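PDB 6LVU: acyl carrier protein from Thermotoga maritima MSB8, which probably carries the growing acyl chain during fatty acid biosynthesis, as a member of the acyl carrier protein family. Local coordinates for residues A[5-10]-A[74-79]; A[14-17]-A[22-25]; A[49-52]-A[57-60]. One frame throughout, in Å; residues are numbered along the deposited sequence.

Contact 1: residues A[5-10]-A[74-79]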
loop_
_atom_site.group_PDB
_atom_site.type_symbol
_atom_site.label_atom_id
_atom_site.label_comp_id
_atom_site.label_asym_id
_atom_site.label_seq_id
_atom_site.Cartn_x
_atom_site.Cartn_y
_atom_site.Cartn_z
ATOM N N GLU A 5 6.006 -3.833 -11.416
ATOM C CA GLU A 5 7.211 -3.163 -10.953
ATOM C C GLU A 5 6.976 -1.661 -10.846
ATOM O O GLU A 5 7.474 -1.016 -9.915
ATOM C CB GLU A 5 8.380 -3.493 -11.884
ATOM C CG GLU A 5 9.022 -4.870 -11.602
ATOM C CD GLU A 5 9.858 -5.383 -12.806
ATOM O OE1 GLU A 5 10.187 -4.589 -13.724
ATOM O OE2 GLU A 5 10.203 -6.582 -12.824
ATOM N N GLU A 6 6.186 -1.094 -11.771
ATOM C CA GLU A 6 5.835 0.323 -11.699
ATOM C C GLU A 6 4.964 0.607 -10.483
ATOM O O GLU A 6 5.235 1.534 -9.713
ATOM C CB GLU A 6 5.087 0.763 -12.958
ATOM C CG GLU A 6 4.485 2.169 -12.802
ATOM C CD GLU A 6 3.649 2.633 -13.998
ATOM O OE1 GLU A 6 3.330 1.814 -14.887
ATOM O OE2 GLU A 6 3.311 3.838 -14.046
ATOM N N ILE A 7 3.895 -0.170 -10.319
ATOM C CA ILE A 7 2.978 0.034 -9.210
ATOM C C ILE A 7 3.707 -0.145 -7.892
ATOM O O ILE A 7 3.596 0.685 -6.981
ATOM C CB ILE A 7 1.793 -0.939 -9.327
ATOM C CG1 ILE A 7 1.003 -0.643 -10.596
ATOM C CG2 ILE A 7 0.902 -0.859 -8.083
ATOM C CD1 ILE A 7 0.030 -1.728 -10.957
ATOM N N PHE A 8 4.480 -1.225 -7.776
ATOM C CA PHE A 8 5.170 -1.506 -6.524
ATOM C C PHE A 8 6.196 -0.422 -6.175
ATOM O O PHE A 8 6.348 -0.056 -5.004
ATOM C CB PHE A 8 5.841 -2.883 -6.585
ATOM C CG PHE A 8 6.796 -3.113 -5.470
ATOM C CD1 PHE A 8 8.160 -3.051 -5.681
ATOM C CD2 PHE A 8 6.332 -3.328 -4.191
ATOM C CE1 PHE A 8 9.043 -3.236 -4.636
ATOM C CE2 PHE A 8 7.205 -3.501 -3.142
ATOM C CZ PHE A 8 8.558 -3.460 -3.364
ATOM N N SER A 9 6.920 0.092 -7.168
ATOM C CA SER A 9 7.869 1.173 -6.895
ATOM C C SER A 9 7.168 2.394 -6.317
ATOM O O SER A 9 7.655 3.008 -5.360
ATOM C CB SER A 9 8.622 1.555 -8.162
ATOM O OG SER A 9 9.444 2.681 -7.892
ATOM N N LYS A 10 6.041 2.791 -6.914
ATOM C CA LYS A 10 5.309 3.962 -6.426
ATOM C C LYS A 10 4.642 3.688 -5.084
ATOM O O LYS A 10 4.546 4.587 -4.233
ATOM C CB LYS A 10 4.274 4.403 -7.460
ATOM C CG LYS A 10 4.882 4.946 -8.782
ATOM C CD LYS A 10 3.734 5.320 -9.744
ATOM C CE LYS A 10 4.145 6.296 -10.823
ATOM N NZ LYS A 10 4.466 5.608 -12.097
ATOM N N SER A 74 -1.298 -5.766 -5.604
ATOM C CA SER A 74 -2.184 -6.636 -6.373
ATOM C C SER A 74 -3.573 -6.034 -6.508
ATOM O O SER A 74 -4.196 -6.126 -7.569
ATOM C CB SER A 74 -2.274 -8.024 -5.747
ATOM O OG SER A 74 -1.113 -8.776 -6.069
ATOM N N TYR A 75 -4.076 -5.404 -5.451
ATOM C CA TYR A 75 -5.367 -4.755 -5.584
ATOM C C TYR A 75 -5.308 -3.637 -6.623
ATOM O O TYR A 75 -6.205 -3.518 -7.465
ATOM C CB TYR A 75 -5.838 -4.246 -4.225
ATOM C CG TYR A 75 -7.301 -3.901 -4.190
ATOM C CD1 TYR A 75 -8.237 -4.803 -3.698
ATOM C CD2 TYR A 75 -7.759 -2.672 -4.661
ATOM C CE1 TYR A 75 -9.591 -4.488 -3.673
ATOM C CE2 TYR A 75 -9.112 -2.351 -4.641
ATOM C CZ TYR A 75 -10.019 -3.258 -4.144
ATOM O OH TYR A 75 -11.360 -2.922 -4.126
ATOM N N ILE A 76 -4.238 -2.834 -6.611
ATOM C CA ILE A 76 -4.089 -1.791 -7.622
ATOM C C ILE A 76 -3.961 -2.402 -9.008
ATOM O O ILE A 76 -4.594 -1.936 -9.968
ATOM C CB ILE A 76 -2.885 -0.885 -7.299
ATOM C CG1 ILE A 76 -3.116 -0.147 -5.985
ATOM C CG2 ILE A 76 -2.718 0.146 -8.368
ATOM C CD1 ILE A 76 -1.895 0.553 -5.474
ATOM N N GLU A 77 -3.152 -3.465 -9.134
ATOM C CA GLU A 77 -2.891 -4.042 -10.441
ATOM C C GLU A 77 -4.159 -4.594 -11.076
ATOM O O GLU A 77 -4.324 -4.512 -12.296
ATOM C CB GLU A 77 -1.828 -5.139 -10.334
ATOM C CG GLU A 77 -1.414 -5.681 -11.684
ATOM C CD GLU A 77 -0.354 -6.766 -11.578
ATOM O OE1 GLU A 77 0.321 -7.027 -12.602
ATOM O OE2 GLU A 77 -0.206 -7.365 -10.481
ATOM N N LYS A 78 -5.074 -5.132 -10.275
ATOM C CA LYS A 78 -6.305 -5.672 -10.848
ATOM C C LYS A 78 -7.254 -4.566 -11.306
ATOM O O LYS A 78 -7.946 -4.726 -12.315
ATOM C CB LYS A 78 -7.002 -6.587 -9.840
ATOM C CG LYS A 78 -8.367 -7.087 -10.317
ATOM C CD LYS A 78 -8.774 -8.406 -9.669
ATOM C CE LYS A 78 -8.737 -8.324 -8.154
ATOM N NZ LYS A 78 -9.991 -7.744 -7.597
ATOM N N LYS A 79 -7.269 -3.426 -10.628
ATOM C CA LYS A 79 -8.132 -2.341 -11.088
ATOM C C LYS A 79 -7.596 -1.653 -12.335
ATOM O O LYS A 79 -8.300 -0.829 -12.923
ATOM C CB LYS A 79 -8.328 -1.303 -9.974
ATOM C CG LYS A 79 -9.498 -1.594 -9.029
ATOM C CD LYS A 79 -9.098 -2.384 -7.801
ATOM C CE LYS A 79 -10.336 -2.836 -7.024
ATOM N NZ LYS A 79 -11.386 -3.445 -7.911
#
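I7 meets I76 and E77 in a small apolar helix-helix contact that brings the start of helix 4-19 against the last turns of helix 69-79, within the helical bundle of the acyl carrier fold. The nearest backbone pair is I7 and E77, whose CA atoms stand 7.3 Å apart. I7 supplies both points of touch through its two branches. Its CG2 reaches the CG2 of I76 at 3.8 Å, and the two isoleucine side chains run alongside each other in opposite senses. The other branch, with I7 CG1 beside the backbone N (chi1 -63°), carries CD1 to the aliphatic base of E77, 3.8 Å from E77 CA and nearly as near to E77 CB. Here the side chains cross at about a right angle. The E77 chain continues extended beyond CG, and its carboxylate forms a salt bridge with R4, giving the apolar contact a charged border. Along helix 4-19, K10 NZ forms a salt bridge with E6 OE2 at 2.9 Å, one turn back, and the K10 chain also touches F54. I7 and I76 are buried: both also lean on F54 of helix 42-54, I76 adds F50, and I7 touches V73 one turn earlier on helix 69-79.

Contact 2: residues A[14-17]-A[22-25]. With ZN (zinc ion), chain D; ZN (zinc ion), chain F.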
loop_
_atom_site.group_PDB
_atom_site.type_symbol
_atom_site.label_atom_id
_atom_site.label_comp_id
_atom_site.label_asym_id
_atom_site.label_seq_id
_atom_site.Cartn_x
_atom_site.Cartn_y
_atom_site.Cartn_z
ATOM N N ILE A 14 5.505 5.965 -1.614
ATOM C CA ILE A 14 4.456 6.584 -0.814
ATOM C C ILE A 14 4.490 6.046 0.611
ATOM O O ILE A 14 4.382 6.811 1.572
ATOM C CB ILE A 14 3.084 6.361 -1.476
ATOM C CG1 ILE A 14 3.013 7.125 -2.807
ATOM C CG2 ILE A 14 1.970 6.763 -0.558
ATOM C CD1 ILE A 14 1.829 6.717 -3.679
ATOM N N ILE A 15 4.640 4.724 0.765
ATOM C CA ILE A 15 4.650 4.150 2.112
ATOM C C ILE A 15 5.830 4.690 2.891
ATOM O O ILE A 15 5.696 5.103 4.053
ATOM C CB ILE A 15 4.670 2.610 2.051
ATOM C CG1 ILE A 15 3.305 2.068 1.646
ATOM C CG2 ILE A 15 5.100 2.029 3.388
ATOM C CD1 ILE A 15 3.266 0.544 1.560
ATOM N N SER A 16 7.000 4.728 2.251
ATOM C CA SER A 16 8.200 5.247 2.889
ATOM C C SER A 16 8.043 6.719 3.240
ATOM O O SER A 16 8.451 7.150 4.327
ATOM C CB SER A 16 9.402 5.052 1.967
ATOM O OG SER A 16 10.600 5.464 2.596
ATOM N N GLU A 17 7.454 7.512 2.336
ATOM C CA GLU A 17 7.290 8.936 2.627
ATOM C C GLU A 17 6.367 9.152 3.822
ATOM O O GLU A 17 6.661 9.964 4.704
ATOM C CB GLU A 17 6.749 9.690 1.400
ATOM C CG GLU A 17 7.694 9.789 0.184
ATOM C CD GLU A 17 6.982 10.251 -1.096
ATOM O OE1 GLU A 17 7.630 10.414 -2.169
ATOM O OE2 GLU A 17 5.758 10.457 -1.032
ATOM N N ASP A 22 12.294 3.266 6.060
ATOM C CA ASP A 22 13.232 3.267 4.955
ATOM C C ASP A 22 12.748 2.316 3.873
ATOM O O ASP A 22 12.098 1.310 4.155
ATOM C CB ASP A 22 14.611 2.859 5.454
ATOM C CG ASP A 22 15.665 2.970 4.394
ATOM O OD1 ASP A 22 16.591 3.791 4.589
ATOM O OD2 ASP A 22 15.583 2.238 3.382
ATOM N N GLU A 23 13.057 2.651 2.618
ATOM C CA GLU A 23 12.545 1.849 1.508
ATOM C C GLU A 23 13.080 0.420 1.528
ATOM O O GLU A 23 12.442 -0.487 0.981
ATOM C CB GLU A 23 12.884 2.488 0.166
ATOM C CG GLU A 23 12.080 3.706 -0.187
ATOM C CD GLU A 23 12.041 3.909 -1.692
ATOM O OE1 GLU A 23 12.942 3.377 -2.371
ATOM O OE2 GLU A 23 11.142 4.629 -2.188
ATOM N N SER A 24 14.247 0.203 2.128
ATOM C CA SER A 24 14.801 -1.138 2.217
ATOM C C SER A 24 13.905 -2.083 3.018
ATOM O O SER A 24 14.017 -3.303 2.864
ATOM C CB SER A 24 16.198 -1.064 2.818
ATOM O OG SER A 24 16.177 -0.295 4.002
ATOM N N GLN A 25 13.025 -1.555 3.873
ATOM C CA GLN A 25 12.098 -2.366 4.658
ATOM C C GLN A 25 10.790 -2.679 3.930
ATOM O O GLN A 25 10.007 -3.507 4.418
ATOM C CB GLN A 25 11.759 -1.669 5.996
ATOM C CG GLN A 25 12.953 -1.020 6.706
ATOM C CD GLN A 25 12.539 -0.141 7.891
ATOM O OE1 GLN A 25 12.888 1.042 7.962
ATOM N NE2 GLN A 25 11.784 -0.729 8.832
HETATM ZN ZN ZN D . 5.363 10.775 -2.973
HETATM ZN ZN ZN F . 13.056 4.149 -4.781
HETATM O O HOH W 1 10.631 3.546 -4.630
HETATM O O HOH W 2 15.130 5.039 -4.422
#
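S16, on the last turns of helix 4-19, packs against E23 of the loop that follows, where an Asx turn at D22 leads into the 3-10 segment 23-25. In that turn D22 OD2 receives S24 N at 2.7 Å through its anti lone pair, almost straight at 174°, and S24 OG from above the carboxylate plane. Q25 OE1 in turn accepts from D22 N, so side chains at both ends brace the turn. The contact lies at the surface of the carrier fold, and E23 supplies the side chain that crosses it. From CB, the chain leaves with CG beside the backbone N (chi1 -74°), which sets CG across the serine: E23 CG is 3.6 Å from S16 OG and 3.7 Å from S16 CB. That touch is van der Waals; the serine hydroxyl has its hydrogen bond to V21 O, in the turn joining the two segments. Beyond CG the glutamate is extended, and its carboxylate divides its work. OE2 is hydrogen-bonded to S13 OG, about one helical turn before S16, while OE1 binds a zinc ion at 2.5 Å. A water on that same zinc donates to E23 OE2 at 2.7 Å.

Contact 3: residues A[49-52]-A[57-60]. With ZN (zinc ion), chain E.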
loop_
_atom_site.group_PDB
_atom_site.type_symbol
_atom_site.label_atom_id
_atom_site.label_comp_id
_atom_site.label_asym_id
_atom_site.label_seq_id
_atom_site.Cartn_x
_atom_site.Cartn_y
_atom_site.Cartn_z
ATOM N N ASP A 49 -4.349 7.887 -0.827
ATOM C CA ASP A 49 -3.206 8.388 -1.571
ATOM C C ASP A 49 -2.912 7.497 -2.773
ATOM O O ASP A 49 -2.677 8.006 -3.876
ATOM C CB ASP A 49 -2.023 8.525 -0.618
ATOM C CG ASP A 49 -2.332 9.490 0.519
ATOM O OD1 ASP A 49 -3.152 10.413 0.295
ATOM O OD2 ASP A 49 -1.810 9.320 1.639
ATOM N N PHE A 50 -3.002 6.166 -2.599
ATOM C CA PHE A 50 -2.904 5.249 -3.738
ATOM C C PHE A 50 -4.046 5.454 -4.724
ATOM O O PHE A 50 -3.846 5.372 -5.942
ATOM C CB PHE A 50 -2.865 3.788 -3.264
ATOM C CG PHE A 50 -1.725 3.482 -2.322
ATOM C CD1 PHE A 50 -0.472 4.061 -2.514
ATOM C CD2 PHE A 50 -1.905 2.652 -1.237
ATOM C CE1 PHE A 50 0.572 3.807 -1.632
ATOM C CE2 PHE A 50 -0.857 2.386 -0.363
ATOM C CZ PHE A 50 0.374 2.958 -0.557
ATOM N N GLU A 51 -5.253 5.722 -4.216
ATOM C CA GLU A 51 -6.392 5.975 -5.098
ATOM C C GLU A 51 -6.123 7.156 -6.021
ATOM O O GLU A 51 -6.370 7.081 -7.230
ATOM C CB GLU A 51 -7.648 6.227 -4.265
ATOM C CG GLU A 51 -8.402 4.952 -3.934
ATOM C CD GLU A 51 -9.550 5.154 -2.974
ATOM O OE1 GLU A 51 -10.341 4.203 -2.797
ATOM O OE2 GLU A 51 -9.688 6.260 -2.405
ATOM N N SER A 52 -5.585 8.243 -5.469
ATOM C CA SER A 52 -5.267 9.421 -6.261
ATOM C C SER A 52 -4.003 9.224 -7.085
ATOM O O SER A 52 -3.841 9.866 -8.124
ATOM C CB SER A 52 -5.122 10.631 -5.338
ATOM O OG SER A 52 -4.273 11.611 -5.899
ATOM N N LYS A 57 -10.046 3.161 -7.421
ATOM C CA LYS A 57 -10.554 3.267 -6.066
ATOM C C LYS A 57 -10.903 1.892 -5.536
ATOM O O LYS A 57 -11.057 0.920 -6.279
ATOM C CB LYS A 57 -11.774 4.213 -5.967
ATOM C CG LYS A 57 -11.391 5.680 -5.645
ATOM C CD LYS A 57 -12.484 6.460 -4.892
ATOM C CE LYS A 57 -12.940 5.767 -3.599
ATOM N NZ LYS A 57 -12.215 6.227 -2.360
ATOM N N VAL A 58 -11.014 1.828 -4.220
ATOM C CA VAL A 58 -11.079 0.566 -3.516
ATOM C C VAL A 58 -12.383 0.571 -2.736
ATOM O O VAL A 58 -12.966 1.622 -2.452
ATOM C CB VAL A 58 -9.889 0.362 -2.562
ATOM C CG1 VAL A 58 -8.567 0.655 -3.265
ATOM C CG2 VAL A 58 -10.089 1.172 -1.306
ATOM N N ASP A 59 -12.858 -0.625 -2.430
ATOM C CA ASP A 59 -14.013 -0.770 -1.568
ATOM C C ASP A 59 -13.559 -0.684 -0.114
ATOM O O ASP A 59 -12.439 -1.079 0.228
ATOM C CB ASP A 59 -14.696 -2.109 -1.856
ATOM C CG ASP A 59 -16.097 -2.197 -1.288
ATOM O OD1 ASP A 59 -16.570 -1.222 -0.659
ATOM O OD2 ASP A 59 -16.730 -3.256 -1.487
ATOM N N ASP A 60 -14.435 -0.160 0.750
ATOM C CA ASP A 60 -14.146 -0.230 2.179
ATOM C C ASP A 60 -14.228 -1.664 2.682
ATOM O O ASP A 60 -13.566 -2.022 3.662
ATOM C CB ASP A 60 -15.102 0.651 2.980
ATOM C CG ASP A 60 -15.293 2.010 2.370
ATOM O OD1 ASP A 60 -14.399 2.873 2.533
ATOM O OD2 ASP A 60 -16.346 2.218 1.732
HETATM ZN ZN ZN E . -3.870 11.094 2.163
HETATM O O HOH W 3 -1.778 11.464 3.049
#
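E51, near the end of helix 42-54, grips K57 and V58 of the following loop, tying the C-terminal end of this helix of the acyl carrier bundle to the loop that leads on to helix 69-79. The charged interaction is a salt bridge between E51 OE2 and K57 NZ, with the ammonium on the syn side but 33° out of the carboxylate plane; the modelled 2.5 Å between E51 OE2 and K57 NZ is shorter than expected, so its exact length is doubtful. K57 gets there by folding back: bends at chi3 (55°) and chi4 curl its chain around the carboxylate instead of away from it. The ammonium lies near both oxygens, K57 NZ being 2.8 Å from E51 OE1 as well. The backbone hydrogen bond is to OE1: V58 N donates to E51 OE1 at 2.8 Å along its anti lone pair, so the buried carboxylate is held through both oxygens and its rotation is probably fixed. Van der Waals contact fills in the rest: E51 CG lies 3.5 Å from K57 CA, and V58 CG2 rests 3.4 Å from E51 OE1. An alanine here is likely to leave the amide of V58 and the ammonium of K57 without their mate and to let the loop drift from the helix. V58 also packs on Y75, and F50 turns its ring inward against helices 4-19 and 69-79. Metal binding occupies another face of the helix, where D49 shares a zinc ion with D45, D49 OD1 standing 2.1 Å from the metal.

How the contacts relate
From the N terminus, helix 4-19 provides the first half of contact 1 and, further along, that of contact 2, which closes a short loop at once as the chain turns back at 22-25. Contact 3 then closes a second short loop at the C-terminal end of helix 42-54. These two follow each other in series and sit on opposite sides of the chain's centre, both nested inside the long loop that contact 1 closes when helix 69-79 returns to the first helix. F50 joins the parts: its ring touches I14 and I15 of 14-17, and its CB meets I76 of 74-79. Y75 adds a probable hydrogen bond to D59 N, linking the last helix to the loop of contact 3.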